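Local coordinates for protein monoglyceride lipase (Saccharomyces cerevisiae, PDB 4ZWN) that hydrolyses monoacylglycerols to free fatty acids and glycerol, preferring monounsaturated substrates, and also takes part in the breakdown of fatty acid ethyl esters, at residues 49-54 and 76-81; 81-86 and 312-317. The protein carries 2 engineered substitutions. All coordinates share one frame; numbering follows the deposited sequence.

Contact 1 (49-54 and 76-81); sequences MFWPVQ and IQFRLM
Trp51 meets Phe78 in an offset edge-to-face aromatic pair. The edge of the indole is directed at the face of the phenyl ring, with the planes at 69° to each other. The six-membered ring of Trp51 and the ring of Phe78 have their centroids 5.6 Å apart. The nearest atoms are Trp51 CZ3 and Phe78 CD1, at 3.7 Å. Trp51 CG lies anti to the backbone N (chi1 -154°), which sends the indole from the strand toward the helix.

Two methionines add sulfur-aromatic contacts. Met49 reaches out with an extended chain, and its SD lies 3.6 Å from Phe78 CE1, at the edge of the ring. Its methyl CE touches Phe78 CE1 and CZ as well. Met81 SD stands obliquely to the indole, 5.0 Å from the centroid of the six-membered ring of Trp51.

The rest is mostly apolar. Met81 CB rests over one face of the indole, toward the rim, 3.4 Å from Trp51 CE3. The chain of Met81 bends at its last torsion (chi3 -72°). This turns CE back to Trp51 CE3, at 3.5 Å, so both ends of the methionine side chain touch the same indole atom. The backbone oxygen Met81 O also lies over a face of the indole.

The polar end of the indole is satisfied elsewhere: Trp51 NE1 is hydrogen-bonded to Thr31 OG1. All four touching residues are buried.

The contact packs the first turn of helix 78-86 against strand 44-51 of the central sheet of the alpha/beta-hydrolase fold. It lies away from the catalytic residues. Strand 44-51 is bonded through its backbone to strand 89-94, which Met81 touches at Ser91 and Thr93. Met81 also reaches Leu66 of strand 62-67, so side chains at the start of the helix touch three adjacent strands.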
loop_
_atom_site.group_PDB
_atom_site.type_symbol
_atom_site.label_atom_id
_atom_site.label_comp_id
_atom_site.label_asym_id
_atom_site.label_seq_id
_atom_site.Cartn_x
_atom_site.Cartn_y
_atom_site.Cartn_z
ATOM N N MET A 49 -13.622 3.966 -1.751
ATOM C CA MET A 49 -14.156 4.586 -0.548
ATOM C C MET A 49 -13.564 5.964 -0.323
ATOM O O MET A 49 -12.367 6.179 -0.521
ATOM C CB MET A 49 -13.881 3.719 0.678
ATOM C CG MET A 49 -14.836 2.571 0.864
ATOM S SD MET A 49 -14.559 1.778 2.453
ATOM C CE MET A 49 -15.839 0.528 2.424
ATOM N N PHE A 50 -14.411 6.898 0.088
ATOM C CA PHE A 50 -13.935 8.189 0.549
ATOM C C PHE A 50 -14.243 8.332 2.031
ATOM O O PHE A 50 -15.403 8.448 2.422
ATOM C CB PHE A 50 -14.568 9.332 -0.237
ATOM C CG PHE A 50 -14.335 10.676 0.381
ATOM C CD1 PHE A 50 -13.069 11.239 0.383
ATOM C CD2 PHE A 50 -15.374 11.368 0.979
ATOM C CE1 PHE A 50 -12.847 12.473 0.963
ATOM C CE2 PHE A 50 -15.160 12.602 1.558
ATOM C CZ PHE A 50 -13.894 13.157 1.552
ATOM N N TRP A 51 -13.198 8.315 2.851
ATOM C CA TRP A 51 -13.366 8.381 4.296
ATOM C C TRP A 51 -13.148 9.802 4.801
ATOM O O TRP A 51 -12.018 10.285 4.829
ATOM C CB TRP A 51 -12.401 7.420 4.989
ATOM C CG TRP A 51 -12.877 6.964 6.327
ATOM C CD1 TRP A 51 -13.186 7.750 7.401
ATOM C CD2 TRP A 51 -13.089 5.612 6.745
ATOM N NE1 TRP A 51 -13.584 6.969 8.459
ATOM C CE2 TRP A 51 -13.532 5.652 8.083
ATOM C CE3 TRP A 51 -12.949 4.370 6.117
ATOM C CZ2 TRP A 51 -13.837 4.498 8.804
ATOM C CZ3 TRP A 51 -13.250 3.224 6.836
ATOM C CH2 TRP A 51 -13.688 3.297 8.165
ATOM N N PRO A 52 -14.236 10.475 5.207
ATOM C CA PRO A 52 -14.182 11.881 5.624
ATOM C C PRO A 52 -13.656 12.065 7.045
ATOM O O PRO A 52 -13.712 11.136 7.850
ATOM C CB PRO A 52 -15.644 12.322 5.529
ATOM C CG PRO A 52 -16.413 11.080 5.835
ATOM C CD PRO A 52 -15.602 9.926 5.290
ATOM N N VAL A 53 -13.147 13.256 7.339
ATOM C CA VAL A 53 -12.719 13.588 8.691
ATOM C C VAL A 53 -13.928 13.630 9.618
ATOM O O VAL A 53 -14.906 14.322 9.338
ATOM C CB VAL A 53 -11.987 14.943 8.742
ATOM C CG1 VAL A 53 -11.681 15.325 10.181
ATOM C CG2 VAL A 53 -10.712 14.893 7.911
ATOM N N GLN A 54 -13.865 12.877 10.712
ATOM C CA GLN A 54 -14.966 12.826 11.672
ATOM C C GLN A 54 -14.480 12.969 13.110
ATOM O O GLN A 54 -14.462 11.994 13.858
ATOM C CB GLN A 54 -15.738 11.513 11.530
ATOM C CG GLN A 54 -16.247 11.231 10.129
ATOM C CD GLN A 54 -16.854 9.849 9.999
ATOM O OE1 GLN A 54 -17.575 9.387 10.885
ATOM N NE2 GLN A 54 -16.559 9.176 8.893
ATOM N N ILE A 76 -9.317 -4.018 4.876
ATOM C CA ILE A 76 -8.000 -4.146 5.490
ATOM C C ILE A 76 -7.479 -2.780 5.940
ATOM O O ILE A 76 -6.792 -2.667 6.954
ATOM C CB ILE A 76 -6.990 -4.805 4.526
ATOM C CG1 ILE A 76 -7.529 -6.149 4.031
ATOM C CG2 ILE A 76 -5.637 -5.001 5.201
ATOM C CD1 ILE A 76 -7.775 -7.159 5.136
ATOM N N GLN A 77 -7.831 -1.736 5.198
ATOM C CA GLN A 77 -7.366 -0.397 5.536
ATOM C C GLN A 77 -8.355 0.371 6.415
ATOM O O GLN A 77 -8.172 1.565 6.652
ATOM C CB GLN A 77 -7.068 0.397 4.264
ATOM C CG GLN A 77 -5.593 0.423 3.900
ATOM C CD GLN A 77 -5.012 -0.967 3.735
ATOM O OE1 GLN A 77 -4.306 -1.471 4.610
ATOM N NE2 GLN A 77 -5.303 -1.595 2.602
ATOM N N PHE A 78 -9.388 -0.314 6.905
ATOM C CA PHE A 78 -10.361 0.311 7.802
ATOM C C PHE A 78 -9.694 0.884 9.046
ATOM O O PHE A 78 -9.958 2.021 9.434
ATOM C CB PHE A 78 -11.442 -0.686 8.230
ATOM C CG PHE A 78 -12.546 -0.863 7.226
ATOM C CD1 PHE A 78 -12.487 -0.243 5.987
ATOM C CD2 PHE A 78 -13.653 -1.639 7.529
ATOM C CE1 PHE A 78 -13.507 -0.405 5.063
ATOM C CE2 PHE A 78 -14.674 -1.802 6.612
ATOM C CZ PHE A 78 -14.599 -1.184 5.378
ATOM N N ARG A 79 -8.838 0.079 9.666
ATOM C CA ARG A 79 -8.147 0.460 10.892
ATOM C C ARG A 79 -7.361 1.755 10.698
ATOM O O ARG A 79 -7.374 2.637 11.555
ATOM C CB ARG A 79 -7.223 -0.676 11.336
ATOM C CG ARG A 79 -6.759 -0.636 12.782
ATOM C CD ARG A 79 -5.861 -1.842 13.057
ATOM N NE ARG A 79 -5.418 -1.934 14.446
ATOM C CZ ARG A 79 -4.610 -2.886 14.906
ATOM N NH1 ARG A 79 -4.155 -3.827 14.087
ATOM N NH2 ARG A 79 -4.253 -2.900 16.184
ATOM N N LEU A 80 -6.694 1.873 9.554
ATOM C CA LEU A 80 -5.889 3.054 9.259
ATOM C C LEU A 80 -6.754 4.278 8.971
ATOM O O LEU A 80 -6.521 5.357 9.514
ATOM C CB LEU A 80 -4.966 2.783 8.073
ATOM C CG LEU A 80 -4.117 3.962 7.605
ATOM C CD1 LEU A 80 -3.228 4.469 8.738
ATOM C CD2 LEU A 80 -3.287 3.561 6.395
ATOM N N MET A 81 -7.750 4.101 8.108
ATOM C CA MET A 81 -8.641 5.189 7.722
ATOM C C MET A 81 -9.454 5.712 8.904
ATOM O O MET A 81 -9.744 6.907 8.986
ATOM C CB MET A 81 -9.575 4.732 6.600
ATOM C CG MET A 81 -8.853 4.404 5.308
ATOM S SD MET A 81 -9.927 4.037 3.906
ATOM C CE MET A 81 -10.565 2.431 4.376
#

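Contact 2 (81-86 and 312-317); sequences MDHLSL and VFNTVF
His83 CG lies anti to its carbonyl carbon (chi1 -78°), while Phe313 and Phe317 both extend from their helix with CG opposite the backbone N. These torsions gather the three rings into an aromatic cluster between the helices.

Phe313 comes at His83 from the opposite direction and turns its edge to the imidazole face. Its CE2 sits over the centre of that ring, 3.4 Å from His83 CE1. The two planes stand at 70°. His83 in turn presents its edge to the face of Phe317, with the ring centroids 5.3 Å apart. The CB of His83 makes a CH-pi contact with the same face, 3.6 Å from the Phe317 ring centroid. Leu84 meets Phe317 at the ring edge, where Leu84 CD2 lies 3.6 Å from Phe317 CE1.

His83 ND1 is hydrogen-bonded to Arg79 O one turn earlier, which helps fix the rotation of the imidazole. An alanine here would keep the CB contact, but the loss of the imidazole is likely to leave the Phe313 edge without its facing ring, Arg79 O without this partner, and a gap between the helices.

The axes of segments 81-86 and 312-317 come within 12.0 Å of each other, a spacing bridged by the large aromatic side chains, and their N-to-C directions differ by 50°. Tyr27 also meets the ring of His83. The contact joins helix 78-86 to the C-terminal helix 310-326, while Leu84 touches Tyr89 and Ser91 of strand 89-94 in the central sheet.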
loop_
_atom_site.group_PDB
_atom_site.type_symbol
_atom_site.label_atom_id
_atom_site.label_comp_id
_atom_site.label_asym_id
_atom_site.label_seq_id
_atom_site.Cartn_x
_atom_site.Cartn_y
_atom_site.Cartn_z
ATOM N N MET A 81 -7.750 4.101 8.108
ATOM C CA MET A 81 -8.641 5.189 7.722
ATOM C C MET A 81 -9.454 5.712 8.904
ATOM O O MET A 81 -9.744 6.907 8.986
ATOM C CB MET A 81 -9.575 4.732 6.600
ATOM C CG MET A 81 -8.853 4.404 5.308
ATOM S SD MET A 81 -9.927 4.037 3.906
ATOM C CE MET A 81 -10.565 2.431 4.376
ATOM N N ASP A 82 -9.818 4.816 9.815
ATOM C CA ASP A 82 -10.570 5.198 11.005
ATOM C C ASP A 82 -9.747 6.131 11.892
ATOM O O ASP A 82 -10.236 7.172 12.331
ATOM C CB ASP A 82 -11.001 3.959 11.792
ATOM C CG ASP A 82 -12.062 4.268 12.838
ATOM O OD1 ASP A 82 -12.946 5.109 12.561
ATOM O OD2 ASP A 82 -12.014 3.671 13.936
ATOM N N HIS A 83 -8.495 5.760 12.147
ATOM C CA HIS A 83 -7.609 6.576 12.975
ATOM C C HIS A 83 -7.251 7.893 12.292
ATOM O O HIS A 83 -7.142 8.927 12.949
ATOM C CB HIS A 83 -6.331 5.809 13.328
ATOM C CG HIS A 83 -6.510 4.796 14.415
ATOM N ND1 HIS A 83 -7.224 3.630 14.239
ATOM C CD2 HIS A 83 -6.064 4.773 15.694
ATOM C CE1 HIS A 83 -7.210 2.932 15.360
ATOM N NE2 HIS A 83 -6.514 3.603 16.259
ATOM N N LEU A 84 -7.064 7.857 10.976
ATOM C CA LEU A 84 -6.788 9.078 10.224
ATOM C C LEU A 84 -7.974 10.035 10.290
ATOM O O LEU A 84 -7.799 11.248 10.406
ATOM C CB LEU A 84 -6.449 8.758 8.767
ATOM C CG LEU A 84 -5.059 8.186 8.485
ATOM C CD1 LEU A 84 -4.933 7.783 7.025
ATOM C CD2 LEU A 84 -3.979 9.190 8.858
ATOM N N SER A 85 -9.180 9.480 10.214
ATOM C CA SER A 85 -10.403 10.273 10.269
ATOM C C SER A 85 -10.526 10.995 11.607
ATOM O O SER A 85 -10.957 12.147 11.665
ATOM C CB SER A 85 -11.627 9.385 10.033
ATOM O OG SER A 85 -12.825 10.140 10.070
ATOM N N LEU A 86 -10.134 10.309 12.679
ATOM C CA LEU A 86 -10.176 10.875 14.024
ATOM C C LEU A 86 -9.145 11.981 14.227
ATOM O O LEU A 86 -9.299 12.824 15.112
ATOM C CB LEU A 86 -9.958 9.779 15.070
ATOM C CG LEU A 86 -11.094 8.772 15.255
ATOM C CD1 LEU A 86 -10.655 7.638 16.158
ATOM C CD2 LEU A 86 -12.321 9.459 15.824
ATOM N N VAL A 312 1.747 -2.357 18.446
ATOM C CA VAL A 312 2.478 -2.064 17.221
ATOM C C VAL A 312 1.790 -0.977 16.397
ATOM O O VAL A 312 2.433 -0.018 15.971
ATOM C CB VAL A 312 2.647 -3.322 16.353
ATOM C CG1 VAL A 312 3.167 -2.951 14.971
ATOM C CG2 VAL A 312 3.578 -4.311 17.033
ATOM N N PHE A 313 0.484 -1.123 16.190
ATOM C CA PHE A 313 -0.261 -0.186 15.356
ATOM C C PHE A 313 -0.211 1.233 15.904
ATOM O O PHE A 313 -0.022 2.186 15.148
ATOM C CB PHE A 313 -1.719 -0.621 15.208
ATOM C CG PHE A 313 -2.554 0.345 14.411
ATOM C CD1 PHE A 313 -2.547 0.306 13.026
ATOM C CD2 PHE A 313 -3.334 1.299 15.046
ATOM C CE1 PHE A 313 -3.304 1.197 12.289
ATOM C CE2 PHE A 313 -4.091 2.191 14.314
ATOM C CZ PHE A 313 -4.076 2.140 12.932
ATOM N N ASN A 314 -0.388 1.370 17.213
ATOM C CA ASN A 314 -0.363 2.681 17.849
ATOM C C ASN A 314 0.972 3.383 17.646
ATOM O O ASN A 314 1.009 4.555 17.278
ATOM C CB ASN A 314 -0.672 2.560 19.343
ATOM C CG ASN A 314 -2.115 2.176 19.607
ATOM O OD1 ASN A 314 -3.003 2.463 18.802
ATOM N ND2 ASN A 314 -2.357 1.518 20.735
ATOM N N THR A 315 2.061 2.656 17.876
ATOM C CA THR A 315 3.406 3.190 17.681
ATOM C C THR A 315 3.630 3.582 16.224
ATOM O O THR A 315 4.168 4.650 15.923
ATOM C CB THR A 315 4.482 2.167 18.097
ATOM O OG1 THR A 315 4.249 1.739 19.445
ATOM C CG2 THR A 315 5.873 2.776 17.986
ATOM N N VAL A 316 3.200 2.704 15.323
ATOM C CA VAL A 316 3.389 2.913 13.895
ATOM C C VAL A 316 2.529 4.064 13.372
ATOM O O VAL A 316 3.021 4.931 12.648
ATOM C CB VAL A 316 3.082 1.620 13.109
ATOM C CG1 VAL A 316 2.965 1.904 11.635
ATOM C CG2 VAL A 316 4.170 0.582 13.362
ATOM N N PHE A 317 1.254 4.088 13.754
ATOM C CA PHE A 317 0.347 5.132 13.284
ATOM C C PHE A 317 0.695 6.509 13.842
ATOM O O PHE A 317 0.568 7.516 13.144
ATOM C CB PHE A 317 -1.104 4.804 13.637
ATOM C CG PHE A 317 -2.051 5.941 13.373
ATOM C CD1 PHE A 317 -2.445 6.243 12.080
ATOM C CD2 PHE A 317 -2.529 6.723 14.413
ATOM C CE1 PHE A 317 -3.309 7.295 11.832
ATOM C CE2 PHE A 317 -3.389 7.777 14.169
ATOM C CZ PHE A 317 -3.778 8.064 12.876
#

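In the fold
From the N terminus, the chain runs through strand 44-51 and strand 62-67 before reaching helix 78-86. Contact 1 closes this short loop, with 21 residues between its segments. Contact 2 opens on the same helix and closes a far longer loop of 225 residues, ending at helix 310-326. The two are in series and neither nests nor crosses; they share Met81, and their centres lie about 10 Å apart. Helix 78-86 therefore links an early strand of the sheet to the last helix. Further hydrogen bonds join the two regions: Pro52 O to Ser85 OG, and Gln54 N to Ser85 O. Arg79 also packs on Phe313 and forms a salt bridge with Asp310.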